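Calcium-regulated actin-bundling protein (Dictyostelium discoideum, PDB 4X3N) binds and bundles actin filaments under the control of calcium, and may contribute to the structure and reorganization of filopodia and pseudopodia during cell movements. Local coordinates at residues 37-42 / 90-95; 44-49 / 151-156. One frame throughout, in Å; residues are numbered along the deposited sequence.

How the contacts relate
Both contacts sit round helices 28-38 and 42-57, beside the calcium site and its two-stranded sheet, their centres about 8 Å apart. Contact 1 joins the turn between the two helices to the chain entering strand 93-95; it is partly buried, with a salt bridge from exposed Lys39 to buried Asp93. Contact 2 lies wholly in the core, where helix 42-57 meets the start of helix 153-160, and one glutamine carbonyl supplies its cross-segment hydrogen bond. The small antiparallel sheet ties them together, since Leu94 O of contact 1 accepts from Val151 N of contact 2. Gln45 belongs to contact 2, yet its amide nitrogen turns back to Leu40 O and Asn92 O of contact 1.

Contact 1 (37-42 / 90-95); sequences VAKLPF and EGNDLD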
loop_
_atom_site.group_PDB
_atom_site.type_symbol
_atom_site.label_atom_id
_atom_site.label_comp_id
_atom_site.label_asym_id
_atom_site.label_seq_id
_atom_site.Cartn_x
_atom_site.Cartn_y
_atom_site.Cartn_z
ATOM N N VAL A 37 -8.722 17.948 -4.157
ATOM C CA VAL A 37 -9.906 17.514 -4.850
ATOM C C VAL A 37 -9.780 16.016 -5.157
ATOM O O VAL A 37 -10.739 15.271 -5.021
ATOM C CB VAL A 37 -10.117 18.275 -6.224
ATOM C CG1 VAL A 37 -11.357 17.718 -6.948
ATOM C CG2 VAL A 37 -10.267 19.778 -5.984
ATOM N N ALA A 38 -8.622 15.576 -5.657
ATOM C CA ALA A 38 -8.446 14.198 -6.039
ATOM C C ALA A 38 -8.497 13.179 -4.855
ATOM O O ALA A 38 -8.687 11.993 -5.065
ATOM C CB ALA A 38 -7.180 14.015 -6.879
ATOM N N LYS A 39 -8.379 13.644 -3.623
ATOM C CA LYS A 39 -8.574 12.792 -2.451
ATOM C C LYS A 39 -9.969 12.827 -1.904
ATOM O O LYS A 39 -10.257 12.106 -0.981
ATOM C CB LYS A 39 -7.614 13.189 -1.346
ATOM C CG LYS A 39 -6.176 12.808 -1.683
ATOM C CD LYS A 39 -5.999 11.278 -1.670
ATOM C CE LYS A 39 -4.533 10.844 -1.795
ATOM N NZ LYS A 39 -4.463 9.348 -1.964
ATOM N N LEU A 40 -10.848 13.627 -2.472
ATOM C CA LEU A 40 -12.254 13.669 -2.056
ATOM C C LEU A 40 -12.887 12.420 -2.568
ATOM O O LEU A 40 -12.330 11.813 -3.456
ATOM C CB LEU A 40 -13.025 14.892 -2.633
ATOM C CG LEU A 40 -12.593 16.265 -2.169
ATOM C CD1 LEU A 40 -13.219 17.451 -2.911
ATOM C CD2 LEU A 40 -12.814 16.388 -0.654
ATOM N N PRO A 41 -14.031 12.004 -1.984
ATOM C CA PRO A 41 -14.771 10.884 -2.535
ATOM C C PRO A 41 -15.021 11.088 -4.042
ATOM O O PRO A 41 -15.154 12.225 -4.514
ATOM C CB PRO A 41 -16.073 10.889 -1.760
ATOM C CG PRO A 41 -15.708 11.478 -0.403
ATOM C CD PRO A 41 -14.676 12.548 -0.748
ATOM N N PHE A 42 -15.084 9.992 -4.773
ATOM C CA PHE A 42 -15.221 10.058 -6.232
ATOM C C PHE A 42 -16.349 11.013 -6.674
ATOM O O PHE A 42 -16.172 11.765 -7.659
ATOM C CB PHE A 42 -15.477 8.688 -6.913
ATOM C CG PHE A 42 -14.472 7.576 -6.627
ATOM C CD1 PHE A 42 -13.141 7.689 -6.957
ATOM C CD2 PHE A 42 -14.900 6.367 -6.037
ATOM C CE1 PHE A 42 -12.264 6.640 -6.709
ATOM C CE2 PHE A 42 -14.026 5.318 -5.791
ATOM C CZ PHE A 42 -12.690 5.466 -6.153
ATOM N N GLU A 90 -17.385 5.360 0.123
ATOM C CA GLU A 90 -16.893 5.752 -1.182
ATOM C C GLU A 90 -15.396 6.112 -1.155
ATOM O O GLU A 90 -14.966 6.875 -0.328
ATOM C CB GLU A 90 -17.712 6.934 -1.688
ATOM C CG GLU A 90 -17.566 7.105 -3.196
ATOM C CD GLU A 90 -18.321 8.283 -3.773
ATOM O OE1 GLU A 90 -18.988 9.021 -3.079
ATOM O OE2 GLU A 90 -18.224 8.448 -4.978
ATOM N N GLY A 91 -14.630 5.610 -2.138
ATOM C CA GLY A 91 -13.183 5.835 -2.219
ATOM C C GLY A 91 -12.766 7.064 -3.003
ATOM O O GLY A 91 -13.570 7.946 -3.191
ATOM N N ASN A 92 -11.481 7.155 -3.372
ATOM C CA ASN A 92 -10.942 8.321 -4.041
ATOM C C ASN A 92 -9.988 8.017 -5.172
ATOM O O ASN A 92 -9.993 8.760 -6.179
ATOM C CB ASN A 92 -10.203 9.277 -3.095
ATOM C CG ASN A 92 -9.286 8.582 -2.037
ATOM O OD1 ASN A 92 -8.890 7.442 -2.150
ATOM N ND2 ASN A 92 -9.001 9.309 -0.974
ATOM N N ASP A 93 -9.127 7.022 -5.013
ATOM C CA ASP A 93 -8.209 6.700 -6.104
ATOM C C ASP A 93 -7.782 5.202 -6.109
ATOM O O ASP A 93 -8.083 4.439 -5.205
ATOM C CB ASP A 93 -7.111 7.685 -6.096
ATOM C CG ASP A 93 -6.184 7.580 -4.848
ATOM O OD1 ASP A 93 -5.986 6.493 -4.318
ATOM O OD2 ASP A 93 -5.752 8.602 -4.352
ATOM N N LEU A 94 -7.193 4.783 -7.205
ATOM C CA LEU A 94 -6.834 3.414 -7.475
ATOM C C LEU A 94 -5.320 3.299 -7.789
ATOM O O LEU A 94 -4.729 4.155 -8.492
ATOM C CB LEU A 94 -7.588 2.902 -8.709
ATOM C CG LEU A 94 -9.104 3.196 -8.854
ATOM C CD1 LEU A 94 -9.608 2.578 -10.166
ATOM C CD2 LEU A 94 -9.850 2.630 -7.648
ATOM N N ASP A 95 -4.688 2.209 -7.341
ATOM C CA ASP A 95 -3.322 1.959 -7.770
ATOM C C ASP A 95 -3.396 1.552 -9.243
ATOM O O ASP A 95 -4.516 1.331 -9.763
ATOM C CB ASP A 95 -2.600 0.992 -6.839
ATOM C CG ASP A 95 -2.998 -0.493 -6.972
ATOM O OD1 ASP A 95 -3.468 -1.016 -8.028
ATOM O OD2 ASP A 95 -2.709 -1.209 -5.941
HETATM O O HOH W 1 -5.964 11.052 -5.505
#
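The ring of Phe42 lies flat against the backbone at Gly91, and this is the tight half of the contact. Gly91 O sits 3.4 Å above the ring plane, over its centre, and Asn92 N lies over the same face, nearer the rim. The same carbonyl oxygen accepts from Phe42 N at 3.0 Å, a bent bond (137° at the hydrogen), and meets Pro41 CA at 3.2 Å in a CA-H...O contact. Glu90 runs extended beside Pro41 and Phe42, its OE2 resting 3.4 Å from Phe42 CB; its carboxylate is held by Trp69 NE1 and Ser43 OG. Farther along, Phe42 CZ approaches Leu94 CD2, while Ile72 and Trp69 of helix 61-79 touch the Phe42 side chain.

The turn at 39-41 links helices 28-38 and 42-57, with Pro41 as N-cap of the second, and the partner segment leads into strand 93-95, which pairs with strand 150-152 of the EF-hand-like calcium site.

The looser side is the one Lys39 carries out to solvent, although its partner Asp93 is buried. Asn92 ND2 gives Lys39 O a nearly straight bond, 3.1 Å and 171°, with the oxygen in the plane of the Asn92 amide, though the donor is tilted from the plane of the Lys39 carbonyl. Lys39 bends at chi2 (-69°) and then stretches out, carrying NZ to the syn lone pair of Asp93 OD2 at 2.8 Å in a salt bridge. A water at 2.7 Å also donates to Asp93 OD2, whereas OD1 forms a salt bridge with Arg150 near the calcium ion.

Contact 2 (44-49 / 151-156); sequences QQAVHF and VSFLEY. With CA (calcium ion), chain D.
Gln45 reaches from helix 42-57 to the first turn of helix 153-160, and its OE1 meets the backbone there. Leu154 N donates to that oxygen at 2.8 Å with an angle of 160° at the hydrogen, lying in the carbonyl plane of the side-chain amide. Phe153 N is equally near, and CB atoms of Ser152 and Phe153 crowd round the same oxygen. With CG beside the backbone N (chi1 -70°) and the chain extended beyond it, the glutamine brings OE1 to the helix start. Its NE2 is used too, donating to Leu40 O and Asn92 O.

Beside this polar link the packing is apolar. Ala46 CB comes to the edge of the Phe153 ring, near its plane, 3.8 Å from CE2. Phe49 CB approaches Leu154 CD1 more loosely, at 4.3 Å, and Phe34 of helix 28-38 packs on Leu154 as well.

Ser152 and Glu155 form a capping box. Ser152 places OG between its backbone N and carbonyl carbon (chi1 57°), where OG accepts from Glu155 N at 3.0 Å. In return, Ser152 N and OG both donate to Glu155 OE1 on its anti side, somewhat out of the carboxylate plane. Glu155 also binds calcium through both oxygens, OE2 at 2.5 Å and OE1 at 2.7 Å, completing a site with Asp144, Asn146, Asp148, Arg150 O and a water.

Two donors and the metal thus share OE1, which, with OE2 also on the ion, probably fixes the carboxylate's rotation and joins the helix cap directly to the ion, while Gln45 satisfies a buried N-H of the same first turn.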
loop_
_atom_site.group_PDB
_atom_site.type_symbol
_atom_site.label_atom_id
_atom_site.label_comp_id
_atom_site.label_asym_id
_atom_site.label_seq_id
_atom_site.Cartn_x
_atom_site.Cartn_y
_atom_site.Cartn_z
ATOM N N GLN A 44 -17.668 13.641 -5.295
ATOM C CA GLN A 44 -17.288 15.008 -5.171
ATOM C C GLN A 44 -16.251 15.438 -6.202
ATOM O O GLN A 44 -16.213 16.591 -6.636
ATOM C CB GLN A 44 -16.777 15.267 -3.769
ATOM C CG GLN A 44 -17.916 15.273 -2.739
ATOM C CD GLN A 44 -17.360 15.457 -1.340
ATOM O OE1 GLN A 44 -16.648 16.424 -1.055
ATOM N NE2 GLN A 44 -17.642 14.516 -0.486
ATOM N N GLN A 45 -15.387 14.536 -6.563
ATOM C CA GLN A 45 -14.439 14.794 -7.657
ATOM C C GLN A 45 -15.236 15.048 -8.936
ATOM O O GLN A 45 -14.905 15.962 -9.759
ATOM C CB GLN A 45 -13.549 13.579 -7.864
ATOM C CG GLN A 45 -12.519 13.269 -6.801
ATOM C CD GLN A 45 -11.797 11.968 -7.027
ATOM O OE1 GLN A 45 -11.431 11.601 -8.186
ATOM N NE2 GLN A 45 -11.529 11.256 -5.928
ATOM N N ALA A 46 -16.210 14.183 -9.156
ATOM C CA ALA A 46 -17.121 14.263 -10.294
ATOM C C ALA A 46 -17.855 15.601 -10.356
ATOM O O ALA A 46 -17.917 16.273 -11.397
ATOM C CB ALA A 46 -18.128 13.143 -10.237
ATOM N N VAL A 47 -18.401 16.025 -9.228
ATOM C CA VAL A 47 -19.016 17.280 -9.206
ATOM C C VAL A 47 -18.078 18.452 -9.395
ATOM O O VAL A 47 -18.473 19.423 -10.070
ATOM C CB VAL A 47 -19.797 17.468 -7.904
ATOM C CG1 VAL A 47 -20.084 18.936 -7.686
ATOM C CG2 VAL A 47 -21.064 16.614 -7.920
ATOM N N HIS A 48 -16.850 18.399 -8.890
ATOM C CA HIS A 48 -15.897 19.429 -9.198
ATOM C C HIS A 48 -15.697 19.493 -10.703
ATOM O O HIS A 48 -15.668 20.585 -11.312
ATOM C CB HIS A 48 -14.525 19.206 -8.559
ATOM C CG HIS A 48 -14.416 19.771 -7.203
ATOM N ND1 HIS A 48 -15.015 19.171 -6.120
ATOM C CD2 HIS A 48 -13.833 20.897 -6.740
ATOM C CE1 HIS A 48 -14.768 19.872 -5.032
ATOM N NE2 HIS A 48 -14.079 20.943 -5.383
ATOM N N PHE A 49 -15.479 18.339 -11.286
ATOM C CA PHE A 49 -15.268 18.295 -12.762
ATOM C C PHE A 49 -16.455 18.879 -13.546
ATOM O O PHE A 49 -16.275 19.741 -14.423
ATOM C CB PHE A 49 -14.985 16.874 -13.195
ATOM C CG PHE A 49 -14.873 16.713 -14.721
ATOM C CD1 PHE A 49 -13.771 17.162 -15.367
ATOM C CD2 PHE A 49 -15.891 16.180 -15.453
ATOM C CE1 PHE A 49 -13.651 17.073 -16.750
ATOM C CE2 PHE A 49 -15.774 16.083 -16.849
ATOM C CZ PHE A 49 -14.646 16.538 -17.464
ATOM N N VAL A 151 -4.713 6.613 -9.596
ATOM C CA VAL A 151 -5.674 7.190 -10.513
ATOM C C VAL A 151 -6.981 7.535 -9.766
ATOM O O VAL A 151 -7.629 6.654 -9.178
ATOM C CB VAL A 151 -5.970 6.265 -11.693
ATOM C CG1 VAL A 151 -7.007 6.880 -12.581
ATOM C CG2 VAL A 151 -4.716 5.977 -12.501
ATOM N N SER A 152 -7.274 8.832 -9.739
ATOM C CA SER A 152 -8.474 9.364 -9.187
ATOM C C SER A 152 -9.534 9.388 -10.285
ATOM O O SER A 152 -9.206 9.291 -11.458
ATOM C CB SER A 152 -8.221 10.756 -8.677
ATOM O OG SER A 152 -7.724 11.582 -9.731
ATOM N N PHE A 153 -10.789 9.536 -9.903
ATOM C CA PHE A 153 -11.869 9.751 -10.872
ATOM C C PHE A 153 -11.662 11.034 -11.597
ATOM O O PHE A 153 -11.863 11.096 -12.801
ATOM C CB PHE A 153 -13.211 9.712 -10.189
ATOM C CG PHE A 153 -14.389 9.507 -11.107
ATOM C CD1 PHE A 153 -14.350 8.585 -12.123
ATOM C CD2 PHE A 153 -15.604 10.179 -10.858
ATOM C CE1 PHE A 153 -15.465 8.411 -12.976
ATOM C CE2 PHE A 153 -16.747 9.966 -11.690
ATOM C CZ PHE A 153 -16.648 9.124 -12.751
ATOM N N LEU A 154 -11.168 12.051 -10.891
ATOM C CA LEU A 154 -10.796 13.323 -11.507
ATOM C C LEU A 154 -9.800 13.121 -12.646
ATOM O O LEU A 154 -9.968 13.690 -13.694
ATOM C CB LEU A 154 -10.189 14.333 -10.555
ATOM C CG LEU A 154 -9.811 15.720 -11.113
ATOM C CD1 LEU A 154 -11.011 16.557 -11.576
ATOM C CD2 LEU A 154 -9.065 16.498 -10.058
ATOM N N GLU A 155 -8.764 12.362 -12.393
ATOM C CA GLU A 155 -7.707 12.155 -13.392
ATOM C C GLU A 155 -8.244 11.375 -14.591
ATOM O O GLU A 155 -7.961 11.732 -15.715
ATOM C CB GLU A 155 -6.499 11.483 -12.735
ATOM C CG GLU A 155 -5.699 12.449 -11.898
ATOM C CD GLU A 155 -4.699 11.738 -11.038
ATOM O OE1 GLU A 155 -5.133 10.926 -10.216
ATOM O OE2 GLU A 155 -3.491 11.986 -11.210
ATOM N N TYR A 156 -9.038 10.342 -14.335
ATOM C CA TYR A 156 -9.743 9.637 -15.417
ATOM C C TYR A 156 -10.588 10.606 -16.264
ATOM O O TYR A 156 -10.566 10.570 -17.509
ATOM C CB TYR A 156 -10.623 8.489 -14.869
ATOM C CG TYR A 156 -11.789 8.171 -15.778
ATOM C CD1 TYR A 156 -11.606 7.400 -16.928
ATOM C CD2 TYR A 156 -13.080 8.582 -15.472
ATOM C CE1 TYR A 156 -12.694 7.084 -17.767
ATOM C CE2 TYR A 156 -14.148 8.317 -16.300
ATOM C CZ TYR A 156 -13.954 7.575 -17.476
ATOM O OH TYR A 156 -15.039 7.275 -18.319
HETATM CA CA CA D . -2.659 10.482 -9.363
HETATM O O HOH W 2 -3.959 11.092 -7.459
#